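Long-range contacts in putative protease I (Bacteroides thetaiotaomicron VPI-5482, PDB 3CNE), which binds flavin derivatives such as riboflavin, FMN and FAD, may act as a flavin store, and appears to lack proteolytic and chaperone activity: residues T123-V128 and N140-T144; A69-C74 and M107-G113. One frame throughout, in Å; residues are numbered along the deposited sequence.

Contact 1 (T123-V128 and N140-T144); sequences TKGKKV and NGIAT
Lys127 and Val128 run parallel to Ile142 and Ala143, with Lys127 paired to Ile142 and Val128 to Ala143. The backbone bonds alternate between the strands. Ile142 N gives a short bond of 2.6 Å to Lys126 O. Val128 N bonds to Ile142 O at 3.0 Å, and Thr144 N reaches Val128 O at the same length. Before the strands, Gly125 N bonds to Asn140 O at 3.1 Å. Gly125 stands third in a type II turn from Thr123 to Lys126, where its positive phi of 70° fits. The turn leads into a small two-stranded parallel sheet of the DJ-1/PfpI-family fold, separate from the large mixed sheet. Gly141 CA lies 3.3 Å from Thr123 O and close to Lys126 O. A CB there would lie tight against Lys126 O and Thr123 CB. On one face, Ile142 CG2 meets Lys127 CG at 3.9 Å. With CG1 anti to the carbonyl carbon (chi1 -61°) and the chain then extended (chi2 162°), Ile142 CD1 reaches across to Gly125 O, 3.4 Å away. On the other face, Val128 CG2 is 4.4 Å from Ala143 CB, a loose apolar touch. Val128 also packs on Ala114 of helix 113-119 and on Thr156 of strand 154-157. Thr144 CG2 touches Lys127 CG. Thr144 OG1 is hydrogen-bonded to Glu149 OE2 and Glu146 N.

Contact 2 (A69-C74 and M107-G113); sequences ALVFSC and MIGHCAG. With ZN (zinc ion), chain E.
Leu70 O accepts a hydrogen bond from Ile108 N at 2.8 Å, and Phe72 N gives one to Ile108 O at 2.7 Å. Ile108 is therefore gripped through both backbone groups. Strands 69-73 and 106-110, joined through helix 88-102, form a parallel beta-alpha-beta crossover. Phe72 O is buried with no polar partner; Gly109 CA comes to 3.4 Å from it. The zinc ion is held by Cys74 SG at 2.3 Å and by Cys111 SG at 2.7 Å, a longer, looser bond. Cys74 SG also accepts a hydrogen bond from Ala112 N at 3.5 Å. Cys111 has positive phi (59°) in a type II' turn before helix 113-119, consistent with the nucleophile elbow of this family. Apolar contacts use both faces. Val71 CG2 lies 3.9 Å from Ile108 CG2, and Ile108 CD1 reaches Ala69 CB. Putting an alanine at Ile108 would probably open a gap beside Val71 CG2 and take the CD1 contact from Ala69 CB. Leu70 CD1 meets CE of Met107, a selenomethionine whose chain bends at chi2 and chi3 to bring it back. Phe72 CD2 comes 3.5 Å from Gly113 CA. The His110 ring has Ser73 OG at its edge, while Tyr21 and Glu160 bond its two nitrogens. Leu70, Phe72 and Met107 face helices 88-102 and 113-119; Val71, Ser73 and Ile108 face helix 15-27, and strand 4-9 bonds to strand 69-73.

Overall arrangement
The centre of contact 2 is about 2 Å from the centre of the chain, that of contact 1 about 16 Å, at the surface. Their centres are 14 Å apart. The nearest atoms are about 7 Å apart, so they do not touch. Helix 113-119 starts where contact 2 ends and leads toward contact 1. Its Phe117 touches Leu70 and Met107 on one contact and Thr123 on the other. The zinc ion belongs to contact 2; the side chain of Val128 is about 13 Å from it. The flavin is shared between the two subunits. The side chain of His110 is about 12 Å from the FMN, and that of Cys111 about 8 Å from that of the riboflavin-binding Asn161.

Contact 1 (T123-V128 and N140-T144)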
loop_
_atom_site.group_PDB
_atom_site.type_symbol
_atom_site.label_atom_id
_atom_site.label_comp_id
_atom_site.label_asym_id
_atom_site.label_seq_id
_atom_site.Cartn_x
_atom_site.Cartn_y
_atom_site.Cartn_z
ATOM N N THR A 123 -24.840 -7.842 -8.365
ATOM C CA THR A 123 -25.114 -7.446 -6.997
ATOM C C THR A 123 -26.596 -7.465 -6.624
ATOM O O THR A 123 -26.918 -7.077 -5.518
ATOM C CB THR A 123 -24.539 -6.043 -6.675
ATOM O OG1 THR A 123 -25.092 -5.079 -7.581
ATOM C CG2 THR A 123 -23.009 -6.026 -6.782
ATOM N N LYS A 124 -27.482 -7.893 -7.531
ATOM C CA LYS A 124 -28.940 -7.870 -7.294
ATOM C C LYS A 124 -29.256 -8.272 -5.853
ATOM O O LYS A 124 -28.885 -9.359 -5.443
ATOM C CB LYS A 124 -29.703 -8.831 -8.223
ATOM C CG LYS A 124 -29.262 -8.877 -9.688
ATOM C CD LYS A 124 -30.135 -7.988 -10.598
ATOM C CE LYS A 124 -29.613 -7.954 -12.021
ATOM N NZ LYS A 124 -30.181 -6.774 -12.779
ATOM N N GLY A 125 -29.903 -7.379 -5.106
ATOM C CA GLY A 125 -30.402 -7.668 -3.752
ATOM C C GLY A 125 -29.384 -7.854 -2.634
ATOM O O GLY A 125 -29.749 -8.248 -1.522
ATOM N N LYS A 126 -28.111 -7.561 -2.903
ATOM C CA LYS A 126 -27.074 -7.733 -1.882
ATOM C C LYS A 126 -26.676 -6.397 -1.318
ATOM O O LYS A 126 -26.616 -5.396 -2.047
ATOM C CB LYS A 126 -25.820 -8.412 -2.452
ATOM C CG LYS A 126 -26.057 -9.770 -3.106
ATOM C CD LYS A 126 -26.374 -10.850 -2.069
ATOM C CE LYS A 126 -27.040 -12.028 -2.740
ATOM N NZ LYS A 126 -27.496 -13.029 -1.760
ATOM N N LYS A 127 -26.394 -6.388 -0.017
ATOM C CA LYS A 127 -25.860 -5.210 0.638
ATOM C C LYS A 127 -24.405 -5.022 0.255
ATOM O O LYS A 127 -23.626 -5.984 0.243
ATOM C CB LYS A 127 -26.010 -5.314 2.150
ATOM C CG LYS A 127 -27.422 -4.943 2.625
ATOM C CD LYS A 127 -27.630 -5.325 4.088
ATOM C CE LYS A 127 -27.681 -6.842 4.252
ATOM N NZ LYS A 127 -27.508 -7.269 5.691
ATOM N N VAL A 128 -24.056 -3.791 -0.080
ATOM C CA VAL A 128 -22.676 -3.442 -0.412
ATOM C C VAL A 128 -22.272 -2.169 0.284
ATOM O O VAL A 128 -23.100 -1.276 0.508
ATOM C CB VAL A 128 -22.433 -3.243 -1.938
ATOM C CG1 VAL A 128 -22.571 -4.552 -2.702
ATOM C CG2 VAL A 128 -23.342 -2.129 -2.529
ATOM N N ASN A 140 -28.639 -1.907 -8.517
ATOM C CA ASN A 140 -28.923 -3.337 -8.405
ATOM C C ASN A 140 -28.766 -3.884 -6.987
ATOM O O ASN A 140 -29.605 -4.657 -6.521
ATOM C CB ASN A 140 -28.082 -4.140 -9.393
ATOM C CG ASN A 140 -28.433 -3.820 -10.835
ATOM O OD1 ASN A 140 -27.579 -3.383 -11.623
ATOM N ND2 ASN A 140 -29.691 -4.016 -11.186
ATOM N N GLY A 141 -27.689 -3.490 -6.316
ATOM C CA GLY A 141 -27.452 -3.899 -4.940
ATOM C C GLY A 141 -28.115 -2.952 -3.966
ATOM O O GLY A 141 -28.861 -2.062 -4.362
ATOM N N ILE A 142 -27.824 -3.139 -2.690
ATOM C CA ILE A 142 -28.372 -2.323 -1.624
ATOM C C ILE A 142 -27.231 -1.590 -0.907
ATOM O O ILE A 142 -26.590 -2.155 -0.032
ATOM C CB ILE A 142 -29.147 -3.235 -0.619
ATOM C CG1 ILE A 142 -30.307 -3.937 -1.345
ATOM C CG2 ILE A 142 -29.609 -2.445 0.624
ATOM C CD1 ILE A 142 -30.868 -5.162 -0.627
ATOM N N ALA A 143 -26.974 -0.334 -1.269
ATOM C CA ALA A 143 -25.852 0.393 -0.662
ATOM C C ALA A 143 -26.146 0.791 0.774
ATOM O O ALA A 143 -27.221 1.309 1.085
ATOM C CB ALA A 143 -25.491 1.623 -1.479
ATOM N N THR A 144 -25.180 0.557 1.648
ATOM C CA THR A 144 -25.298 0.994 3.034
ATOM C C THR A 144 -24.264 2.076 3.342
ATOM O O THR A 144 -23.405 2.389 2.509
ATOM C CB THR A 144 -25.198 -0.188 4.029
ATOM O OG1 THR A 144 -23.855 -0.652 4.104
ATOM C CG2 THR A 144 -26.120 -1.362 3.624
#

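Contact 2 (A69-C74 and M107-G113)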
loop_
_atom_site.group_PDB
_atom_site.type_symbol
_atom_site.label_atom_id
_atom_site.label_comp_id
_atom_site.label_asym_id
_atom_site.label_seq_id
_atom_site.Cartn_x
_atom_site.Cartn_y
_atom_site.Cartn_z
ATOM N N ALA A 69 -11.839 -16.436 -6.358
ATOM C CA ALA A 69 -12.138 -15.114 -5.827
ATOM C C ALA A 69 -11.615 -14.066 -6.785
ATOM O O ALA A 69 -10.629 -14.296 -7.474
ATOM C CB ALA A 69 -11.502 -14.912 -4.443
ATOM N N LEU A 70 -12.307 -12.930 -6.817
ATOM C CA LEU A 70 -11.858 -11.740 -7.515
ATOM C C LEU A 70 -11.750 -10.613 -6.499
ATOM O O LEU A 70 -12.667 -10.405 -5.691
ATOM C CB LEU A 70 -12.842 -11.372 -8.611
ATOM C CG LEU A 70 -12.547 -10.223 -9.589
ATOM C CD1 LEU A 70 -13.354 -10.402 -10.858
ATOM C CD2 LEU A 70 -12.949 -8.887 -8.963
ATOM N N VAL A 71 -10.619 -9.903 -6.533
ATOM C CA VAL A 71 -10.466 -8.632 -5.821
ATOM C C VAL A 71 -10.475 -7.484 -6.838
ATOM O O VAL A 71 -9.744 -7.522 -7.827
ATOM C CB VAL A 71 -9.147 -8.550 -4.994
ATOM C CG1 VAL A 71 -8.917 -7.169 -4.492
ATOM C CG2 VAL A 71 -9.188 -9.533 -3.799
ATOM N N PHE A 72 -11.330 -6.491 -6.616
ATOM C CA PHE A 72 -11.281 -5.282 -7.436
ATOM C C PHE A 72 -10.614 -4.182 -6.625
ATOM O O PHE A 72 -11.176 -3.675 -5.641
ATOM C CB PHE A 72 -12.657 -4.796 -7.900
ATOM C CG PHE A 72 -12.560 -3.576 -8.789
ATOM C CD1 PHE A 72 -12.251 -3.715 -10.146
ATOM C CD2 PHE A 72 -12.686 -2.299 -8.261
ATOM C CE1 PHE A 72 -12.099 -2.568 -10.994
ATOM C CE2 PHE A 72 -12.571 -1.168 -9.086
ATOM C CZ PHE A 72 -12.267 -1.313 -10.451
ATOM N N SER A 73 -9.414 -3.821 -7.048
ATOM C CA SER A 73 -8.619 -2.850 -6.312
ATOM C C SER A 73 -8.732 -1.495 -7.028
ATOM O O SER A 73 -8.214 -1.294 -8.128
ATOM C CB SER A 73 -7.171 -3.339 -6.196
ATOM O OG SER A 73 -6.525 -2.768 -5.067
ATOM N N CYS A 74 -9.445 -0.583 -6.381
ATOM C CA CYS A 74 -9.886 0.627 -6.999
ATOM C C CYS A 74 -8.741 1.675 -7.086
ATOM O O CYS A 74 -7.700 1.542 -6.455
ATOM C CB CYS A 74 -11.052 1.152 -6.170
ATOM S SG CYS A 74 -12.079 2.392 -6.964
HETATM N N MSE A 107 -16.474 -12.235 -4.365
HETATM C CA MSE A 107 -16.276 -10.906 -4.961
HETATM C C MSE A 107 -15.874 -9.936 -3.861
HETATM O O MSE A 107 -16.631 -9.705 -2.916
HETATM C CB MSE A 107 -17.538 -10.390 -5.656
HETATM C CG MSE A 107 -18.233 -11.356 -6.570
HETATM SE SE MSE A 107 -17.069 -12.016 -7.962
HETATM C CE MSE A 107 -16.929 -10.404 -9.075
ATOM N N ILE A 108 -14.678 -9.382 -4.004
ATOM C CA ILE A 108 -14.040 -8.565 -2.981
ATOM C C ILE A 108 -13.621 -7.215 -3.600
ATOM O O ILE A 108 -13.034 -7.164 -4.683
ATOM C CB ILE A 108 -12.768 -9.242 -2.398
ATOM C CG1 ILE A 108 -13.099 -10.577 -1.710
ATOM C CG2 ILE A 108 -12.042 -8.282 -1.414
ATOM C CD1 ILE A 108 -11.996 -11.623 -1.842
ATOM N N GLY A 109 -13.938 -6.119 -2.922
ATOM C CA GLY A 109 -13.533 -4.829 -3.433
ATOM C C GLY A 109 -13.858 -3.734 -2.450
ATOM O O GLY A 109 -14.531 -3.971 -1.437
ATOM N N HIS A 110 -13.331 -2.552 -2.743
ATOM C CA HIS A 110 -13.498 -1.401 -1.891
ATOM C C HIS A 110 -13.666 -0.147 -2.744
ATOM O O HIS A 110 -13.475 -0.189 -3.969
ATOM C CB HIS A 110 -12.304 -1.259 -0.931
ATOM C CG HIS A 110 -11.022 -0.870 -1.604
ATOM N ND1 HIS A 110 -10.176 -1.791 -2.185
ATOM C CD2 HIS A 110 -10.434 0.338 -1.773
ATOM C CE1 HIS A 110 -9.121 -1.165 -2.681
ATOM N NE2 HIS A 110 -9.255 0.125 -2.446
ATOM N N CYS A 111 -14.006 0.953 -2.068
ATOM C CA CYS A 111 -14.185 2.271 -2.677
ATOM C C CYS A 111 -15.274 2.205 -3.765
ATOM O O CYS A 111 -16.432 1.983 -3.423
ATOM C CB CYS A 111 -12.838 2.881 -3.113
ATOM S SG CYS A 111 -12.910 4.677 -3.345
ATOM N N ALA A 112 -14.950 2.357 -5.048
ATOM C CA ALA A 112 -16.004 2.220 -6.085
ATOM C C ALA A 112 -16.140 0.801 -6.649
ATOM O O ALA A 112 -16.875 0.586 -7.615
ATOM C CB ALA A 112 -15.814 3.272 -7.239
ATOM N N GLY A 113 -15.443 -0.167 -6.032
ATOM C CA GLY A 113 -15.530 -1.573 -6.408
ATOM C C GLY A 113 -16.955 -2.106 -6.482
ATOM O O GLY A 113 -17.314 -2.816 -7.437
HETATM ZN ZN ZN E . -12.030 4.392 -5.837
#